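Local coordinates for protein kinase containing Z-DNA binding domains (Danio rerio, PDB 4LB6) that binds left-handed Z-DNA through its Zalpha domain and, as a GCN2-subfamily kinase, probably phosphorylates the translation initiation factor eIF2alpha, at residues A[17-20]-A[21-25]; A[25-28]-A[29-32]. One frame throughout, in Å; residues are numbered along the deposited sequence.

Contact 1. Residues A[17-20]-A[21-25]; sequences CDYL and RRHGR
Tyr19 holds CG anti to its backbone N (chi1 -175°), while His23, one helical turn on, holds CG beside its own N. These two settings lay the rings one over the other. They form an offset stack with centroids 4.0 Å apart and planes at 7°. ND1 of His23 sits over the middle of the tyrosine ring, and CZ of Tyr19 sits over the middle of the imidazole. The closest side-chain atoms are Tyr19 CE2 and His23 CE1, at 3.5 Å. The same imidazole presents its edge to the Tyr19 carbonyl. His23 ND1 gives Tyr19 O a weak hydrogen bond of 3.3 Å, and His23 N gives that oxygen a shorter one of 2.8 Å. One carbonyl oxygen thus accepts from both N and ND1 of His23, and the weak ND1 bond probably steadies the rotation of the ring.

A second cluster runs along the flank of helix 10-23. Asp18 OD1 receives NH2 of Arg21 at 3.0 Å in a nearly straight salt bridge. The oxygen lies in the guanidinium plane, but the nitrogen stands above the carboxylate plane. Arg22 also pairs with Asp18, through NH1 and OD2, although these atoms are modelled too close for their places to be sure. The guanidinium of Arg22 stands nearly upright to the Tyr19 ring, at 85°, with NH2 3.7 Å from Tyr19 CD2.

Gly24 follows the helix with positive phi, and its N bonds Leu20 O at 2.8 Å. Leu20 packs on Ile31 of helix 28-35 and on Leu69 of strand 66-69. The Asp18 carboxylate is likely to offset part of the arginine charge, while the stack and the bonds to Tyr19 O tie His23 to the preceding turn.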
ATOM      1  N   CYS A  17     -11.677 -20.686  -6.924  1.00 27.18           N
ATOM      2  CA  CYS A  17     -11.162 -22.015  -6.694  1.00 27.93           C
ATOM      3  C   CYS A  17     -10.427 -22.477  -7.940  1.00 34.39           C
ATOM      4  O   CYS A  17      -9.448 -23.227  -7.872  1.00 34.16           O
ATOM      5  CB  CYS A  17     -12.290 -22.988  -6.375  1.00 28.62           C
ATOM      6  SG  CYS A  17     -12.899 -22.736  -4.663  1.00 36.32           S
ATOM      7  N   ASP A  18     -10.912 -22.037  -9.082  1.00 30.91           N
ATOM      8  CA  ASP A  18     -10.264 -22.449 -10.329  1.00 33.13           C
ATOM      9  C   ASP A  18      -8.875 -21.796 -10.460  1.00 33.05           C
ATOM     10  O   ASP A  18      -7.925 -22.399 -10.939  1.00 34.52           O
ATOM     11  CB  ASP A  18     -11.156 -22.068 -11.492  1.00 34.71           C
ATOM     12  CG  ASP A  18     -10.574 -22.463 -12.825  1.00 42.44           C
ATOM     13  OD1 ASP A  18     -10.667 -23.641 -13.225  1.00 39.40           O
ATOM     14  OD2 ASP A  18     -10.027 -21.552 -13.470  1.00 42.55           O
ATOM     15  N   TYR A  19      -8.781 -20.544 -10.026  1.00 31.46           N
ATOM     16  CA  TYR A  19      -7.482 -19.886  -9.949  1.00 31.44           C
ATOM     17  C   TYR A  19      -6.483 -20.673  -9.059  1.00 31.12           C
ATOM     18  O   TYR A  19      -5.318 -20.966  -9.465  1.00 32.60           O
ATOM     19  CB  TYR A  19      -7.649 -18.417  -9.481  1.00 29.96           C
ATOM     20  CG  TYR A  19      -6.329 -17.679  -9.497  1.00 30.50           C
ATOM     21  CD1 TYR A  19      -5.449 -17.800  -8.451  1.00 29.78           C
ATOM     22  CD2 TYR A  19      -5.940 -16.937 -10.594  1.00 35.93           C
ATOM     23  CE1 TYR A  19      -4.219 -17.185  -8.484  1.00 31.19           C
ATOM     24  CE2 TYR A  19      -4.695 -16.278 -10.607  1.00 34.15           C
ATOM     25  CZ  TYR A  19      -3.856 -16.441  -9.564  1.00 32.47           C
ATOM     26  OH  TYR A  19      -2.594 -15.833  -9.546  1.00 37.71           O
ATOM     27  N   LEU A  20      -6.942 -21.023  -7.864  1.00 30.50           N
ATOM     28  CA  LEU A  20      -6.124 -21.816  -6.962  1.00 34.09           C
ATOM     29  C   LEU A  20      -5.798 -23.213  -7.551  1.00 33.16           C
ATOM     30  O   LEU A  20      -4.696 -23.708  -7.370  1.00 38.02           O
ATOM     31  CB  LEU A  20      -6.781 -21.944  -5.605  1.00 32.83           C
ATOM     32  CG  LEU A  20      -6.915 -20.616  -4.814  1.00 28.43           C
ATOM     33  CD1 LEU A  20      -7.716 -20.856  -3.561  1.00 32.78           C
ATOM     34  CD2 LEU A  20      -5.580 -19.936  -4.458  1.00 29.05           C
ATOM     35  N   ARG A  21      -6.743 -23.838  -8.233  1.00 32.35           N
ATOM     36  CA  ARG A  21      -6.438 -25.137  -8.872  1.00 34.28           C
ATOM     37  C   ARG A  21      -5.270 -25.028  -9.832  1.00 36.18           C
ATOM     38  O   ARG A  21      -4.387 -25.895  -9.855  1.00 44.25           O
ATOM     39  CB  ARG A  21      -7.643 -25.717  -9.617  1.00 35.56           C
ATOM     40  CG  ARG A  21      -7.337 -27.066 -10.270  1.00 39.11           C
ATOM     41  CD  ARG A  21      -8.560 -27.515 -11.014  1.00 41.12           C
ATOM     42  NE  ARG A  21      -8.895 -26.574 -12.075  1.00 40.49           N
ATOM     43  CZ  ARG A  21      -8.303 -26.534 -13.258  1.00 42.81           C
ATOM     44  NH1 ARG A  21      -7.331 -27.411 -13.565  1.00 44.69           N
ATOM     45  NH2 ARG A  21      -8.689 -25.624 -14.153  1.00 45.95           N
ATOM     46  N   ARG A  22      -5.261 -23.968 -10.639  1.00 36.56           N
ATOM     47  CA  ARG A  22      -4.210 -23.794 -11.645  1.00 38.86           C
ATOM     48  C   ARG A  22      -2.917 -23.226 -11.082  1.00 43.05           C
ATOM     49  O   ARG A  22      -1.828 -23.482 -11.617  1.00 41.03           O
ATOM     50  CB  ARG A  22      -4.682 -22.881 -12.777  1.00 40.54           C
ATOM     51  CG  ARG A  22      -5.956 -23.359 -13.482  1.00 48.67           C
ATOM     52  CD  ARG A  22      -6.328 -22.450 -14.658  1.00 57.46           C
ATOM     53  NE  ARG A  22      -6.045 -21.035 -14.380  1.00 65.77           N
ATOM     54  CZ  ARG A  22      -6.936 -20.171 -13.893  1.00 67.97           C
ATOM     55  NH1 ARG A  22      -8.163 -20.576 -13.630  1.00 70.53           N
ATOM     56  NH2 ARG A  22      -6.608 -18.904 -13.662  1.00 65.53           N
ATOM     57  N   HIS A  23      -3.013 -22.423 -10.027  1.00 40.12           N
ATOM     58  CA  HIS A  23      -1.821 -21.724  -9.566  1.00 38.17           C
ATOM     59  C   HIS A  23      -1.220 -22.217  -8.276  1.00 38.51           C
ATOM     60  O   HIS A  23      -0.109 -21.817  -7.957  1.00 38.89           O
ATOM     61  CB  HIS A  23      -2.074 -20.239  -9.387  1.00 43.00           C
ATOM     62  CG  HIS A  23      -2.074 -19.466 -10.655  1.00 46.57           C
ATOM     63  ND1 HIS A  23      -3.177 -19.372 -11.468  1.00 46.10           N
ATOM     64  CD2 HIS A  23      -1.112 -18.708 -11.225  1.00 53.30           C
ATOM     65  CE1 HIS A  23      -2.895 -18.596 -12.500  1.00 52.46           C
ATOM     66  NE2 HIS A  23      -1.647 -18.185 -12.379  1.00 57.29           N
ATOM     67  N   GLY A  24      -1.930 -23.053  -7.532  1.00 45.88           N
ATOM     68  CA  GLY A  24      -1.517 -23.391  -6.188  1.00 46.72           C
ATOM     69  C   GLY A  24      -1.503 -22.171  -5.267  1.00 46.85           C
ATOM     70  O   GLY A  24      -2.250 -21.197  -5.474  1.00 40.72           O
ATOM     71  N   ARG A  25      -0.634 -22.240  -4.257  1.00 47.50           N
ATOM     72  CA  ARG A  25      -0.536 -21.238  -3.197  1.00 40.46           C
ATOM     73  C   ARG A  25      -0.550 -19.839  -3.780  1.00 38.87           C
ATOM     74  O   ARG A  25       0.287 -19.519  -4.617  1.00 44.30           O
ATOM     75  CB  ARG A  25       0.754 -21.468  -2.375  1.00 44.18           C
ATOM     76  CG  ARG A  25       0.633 -22.567  -1.312  1.00 55.72           C
ATOM     77  CD  ARG A  25       1.963 -23.087  -0.785  1.00 64.55           C
ATOM     78  NE  ARG A  25       2.588 -22.178   0.174  1.00 72.23           N
ATOM     79  CZ  ARG A  25       2.100 -21.902   1.386  1.00 74.68           C
ATOM     80  NH1 ARG A  25       0.959 -22.456   1.811  1.00 74.67           N
ATOM     81  NH2 ARG A  25       2.754 -21.057   2.175  1.00 76.87           N
TER

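Contact 2. Residues A[25-28]-A[29-32]; sequences RSTV and QDIF. With nucleotides of chain B.
Asp30 OD2 is gripped by two groups of Thr27. Thr27 N reaches it at 3.0 Å, on the anti side and out of the carboxylate plane. This bond is nearly straight, at 167°. Thr27 OG1 gives it a weak bond of 3.3 Å. In return OG1 accepts a weak bond from Asp30 N, also at 3.3 Å. The two residues form a capping box with Thr27 as N-cap of helix 28-35. The threonine hydroxyl lies between its backbone N and carbonyl carbon (chi1 63°), which turns it to face the first turn of the helix. With an alanine in place of Asp30, Thr27 N would probably be left without its carboxylate acceptor and the N-cap less firmly fixed.

Phe32 N bonds Val28 O at 2.9 Å and carries the helix onward. Ser26 packs its CB near the Asp30 carboxylate, while its OG bonds Gly24 O. Val28 sends CG1 against the amide of Gln29, 3.3 Å from OE1. The Gln29 chain is bent at chi2 (81°), which folds this amide back over Val28. Its NE2 makes a weak hydrogen bond to a phosphate of the bound DNA.

Phe32 turns its ring edge toward nucleotide DG7 of chain B, with CZ 3.6 Å from O5'. Gln29 CG lies 3.8 Å from OP2 of the same nucleotide. On the inner side, Val28 and Ile31 pack on Val42 of helix 39-51. The capping box thus gives polar partners to the first turn of a helix whose Gln29 and Phe32 lie beside the DNA backbone.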
ATOM      1  N   ARG A  25      -0.634 -22.240  -4.257  1.00 47.50           N
ATOM      2  CA  ARG A  25      -0.536 -21.238  -3.197  1.00 40.46           C
ATOM      3  C   ARG A  25      -0.550 -19.839  -3.780  1.00 38.87           C
ATOM      4  O   ARG A  25       0.287 -19.519  -4.617  1.00 44.30           O
ATOM      5  CB  ARG A  25       0.754 -21.468  -2.375  1.00 44.18           C
ATOM      6  CG  ARG A  25       0.633 -22.567  -1.312  1.00 55.72           C
ATOM      7  CD  ARG A  25       1.963 -23.087  -0.785  1.00 64.55           C
ATOM      8  NE  ARG A  25       2.588 -22.178   0.174  1.00 72.23           N
ATOM      9  CZ  ARG A  25       2.100 -21.902   1.386  1.00 74.68           C
ATOM     10  NH1 ARG A  25       0.959 -22.456   1.811  1.00 74.67           N
ATOM     11  NH2 ARG A  25       2.754 -21.057   2.175  1.00 76.87           N
ATOM     12  N   SER A  26      -1.503 -19.007  -3.326  1.00 34.92           N
ATOM     13  CA  SER A  26      -1.660 -17.653  -3.835  1.00 38.25           C
ATOM     14  C   SER A  26      -2.145 -16.704  -2.749  1.00 34.77           C
ATOM     15  O   SER A  26      -2.822 -17.128  -1.782  1.00 33.32           O
ATOM     16  CB  SER A  26      -2.693 -17.661  -4.952  1.00 37.66           C
ATOM     17  OG  SER A  26      -2.343 -18.593  -5.934  1.00 36.16           O
ATOM     18  N   THR A  27      -1.805 -15.422  -2.896  1.00 38.66           N
ATOM     19  CA  THR A  27      -2.352 -14.384  -2.023  1.00 32.66           C
ATOM     20  C   THR A  27      -3.611 -13.798  -2.671  1.00 30.92           C
ATOM     21  O   THR A  27      -3.889 -14.020  -3.869  1.00 31.66           O
ATOM     22  CB  THR A  27      -1.348 -13.235  -1.820  1.00 31.61           C
ATOM     23  OG1 THR A  27      -1.118 -12.622  -3.096  1.00 32.05           O
ATOM     24  CG2 THR A  27      -0.005 -13.798  -1.248  1.00 36.17           C
ATOM     25  N   VAL A  28      -4.400 -13.088  -1.877  1.00 24.92           N
ATOM     26  CA  VAL A  28      -5.594 -12.446  -2.434  1.00 25.47           C
ATOM     27  C   VAL A  28      -5.205 -11.472  -3.567  1.00 21.89           C
ATOM     28  O   VAL A  28      -5.963 -11.256  -4.517  1.00 23.18           O
ATOM     29  CB  VAL A  28      -6.445 -11.729  -1.344  1.00 18.54           C
ATOM     30  CG1 VAL A  28      -5.649 -10.564  -0.607  1.00 19.95           C
ATOM     31  CG2 VAL A  28      -7.839 -11.270  -1.931  1.00 17.77           C
ATOM     32  N   GLN A  29      -4.032 -10.868  -3.453  1.00 24.34           N
ATOM     33  CA  GLN A  29      -3.631  -9.899  -4.442  1.00 30.39           C
ATOM     34  C   GLN A  29      -3.452 -10.566  -5.825  1.00 38.38           C
ATOM     35  O   GLN A  29      -3.962 -10.061  -6.851  1.00 33.20           O
ATOM     36  CB  GLN A  29      -2.345  -9.186  -3.981  1.00 36.50           C
ATOM     37  CG  GLN A  29      -2.575  -8.137  -2.840  1.00 28.42           C
ATOM     38  CD  GLN A  29      -2.671  -8.732  -1.427  1.00 34.52           C
ATOM     39  OE1 GLN A  29      -2.421  -9.914  -1.211  1.00 35.33           O
ATOM     40  NE2 GLN A  29      -3.004  -7.890  -0.444  1.00 36.37           N
ATOM     41  N   ASP A  30      -2.806 -11.745  -5.819  1.00 35.74           N
ATOM     42  CA  ASP A  30      -2.715 -12.629  -6.995  1.00 38.63           C
ATOM     43  C   ASP A  30      -4.062 -12.829  -7.671  1.00 37.01           C
ATOM     44  O   ASP A  30      -4.217 -12.679  -8.885  1.00 38.61           O
ATOM     45  CB  ASP A  30      -2.151 -14.013  -6.593  1.00 37.46           C
ATOM     46  CG  ASP A  30      -0.674 -13.957  -6.230  1.00 49.85           C
ATOM     47  OD1 ASP A  30       0.006 -13.076  -6.808  1.00 53.95           O
ATOM     48  OD2 ASP A  30      -0.199 -14.762  -5.369  1.00 48.30           O
ATOM     49  N   ILE A  31      -5.042 -13.189  -6.856  1.00 32.90           N
ATOM     50  CA  ILE A  31      -6.354 -13.639  -7.345  1.00 24.69           C
ATOM     51  C   ILE A  31      -7.195 -12.441  -7.841  1.00 26.60           C
ATOM     52  O   ILE A  31      -7.720 -12.452  -8.967  1.00 29.02           O
ATOM     53  CB  ILE A  31      -7.120 -14.328  -6.224  1.00 22.09           C
ATOM     54  CG1 ILE A  31      -6.350 -15.549  -5.723  1.00 25.14           C
ATOM     55  CG2 ILE A  31      -8.479 -14.788  -6.745  1.00 21.22           C
ATOM     56  CD1 ILE A  31      -6.854 -16.061  -4.322  1.00 26.33           C
ATOM     57  N   PHE A  32      -7.289 -11.360  -7.059  1.00 23.92           N
ATOM     58  CA  PHE A  32      -8.203 -10.276  -7.504  1.00 23.57           C
ATOM     59  C   PHE A  32      -7.750  -9.559  -8.773  1.00 28.17           C
ATOM     60  O   PHE A  32      -8.568  -9.061  -9.547  1.00 27.61           O
ATOM     61  CB  PHE A  32      -8.581  -9.283  -6.326  1.00 19.37           C
ATOM     62  CG  PHE A  32      -7.649  -8.092  -6.132  1.00 26.60           C
ATOM     63  CD1 PHE A  32      -7.710  -6.968  -6.943  1.00 29.84           C
ATOM     64  CD2 PHE A  32      -6.762  -8.077  -5.072  1.00 24.28           C
ATOM     65  CE1 PHE A  32      -6.872  -5.871  -6.748  1.00 30.96           C
ATOM     66  CE2 PHE A  32      -5.902  -6.999  -4.877  1.00 23.04           C
ATOM     67  CZ  PHE A  32      -5.946  -5.878  -5.711  1.00 29.27           C
TER
ATOM     68  P    DG B   7      -3.982  -3.510  -3.060  1.00 28.32           P
ATOM     69  OP1  DG B   7      -5.323  -3.841  -2.767  1.00 24.94           O
ATOM     70  OP2  DG B   7      -2.741  -4.364  -2.954  1.00 32.32           O
ATOM     71  O5'  DG B   7      -4.007  -3.049  -4.597  1.00 24.72           O
ATOM     72  C5'  DG B   7      -2.805  -2.751  -5.324  1.00 19.99           C
ATOM     73  C4'  DG B   7      -3.148  -2.103  -6.630  1.00 18.67           C
ATOM     74  O4'  DG B   7      -3.717  -0.849  -6.496  1.00 20.03           O
ATOM     75  C3'  DG B   7      -1.788  -1.689  -7.165  1.00 21.77           C
ATOM     76  O3'  DG B   7      -1.639  -2.843  -7.861  1.00 32.63           O
ATOM     77  C2'  DG B   7      -2.079  -0.600  -8.112  1.00 22.01           C
ATOM     78  C1'  DG B   7      -3.273   0.048  -7.500  1.00 22.47           C
ATOM     79  N9   DG B   7      -3.061   1.274  -6.734  1.00 19.94           N
ATOM     80  C8   DG B   7      -3.709   2.459  -6.995  1.00 18.28           C
ATOM     81  N7   DG B   7      -3.405   3.409  -6.137  1.00 20.77           N
ATOM     82  C5   DG B   7      -2.489   2.801  -5.259  1.00 20.38           C
ATOM     83  C6   DG B   7      -1.788   3.377  -4.138  1.00 19.68           C
ATOM     84  O6   DG B   7      -1.943   4.465  -3.661  1.00 17.39           O
ATOM     85  N1   DG B   7      -0.959   2.479  -3.498  1.00 18.05           N
ATOM     86  C2   DG B   7      -0.797   1.177  -3.970  1.00 17.81           C
ATOM     87  N2   DG B   7      -0.023   0.372  -3.219  1.00 18.52           N
ATOM     88  N3   DG B   7      -1.440   0.596  -5.006  1.00 16.95           N
ATOM     89  C4   DG B   7      -2.220   1.507  -5.645  1.00 18.71           C
TER

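The two contacts follow each other along the chain and share Arg25. Contact 1 closes helix 10-23, and contact 2 opens helix 28-35, so together they make the corner between two helices of the winged helix-turn-helix fold. They touch through packing: Tyr19 lies against Ser26, Asp30 and Ile31, and Leu20 against Ser26. Each is partly buried. Contact 1 has its charged residues on the surface, about 12 Å from the nucleic acid at the nearest atoms, and adds a ring stack. Contact 2 has more buried residues, relies on a carboxylate and a hydroxyl capping backbone N-H groups, and itself meets the bound DNA.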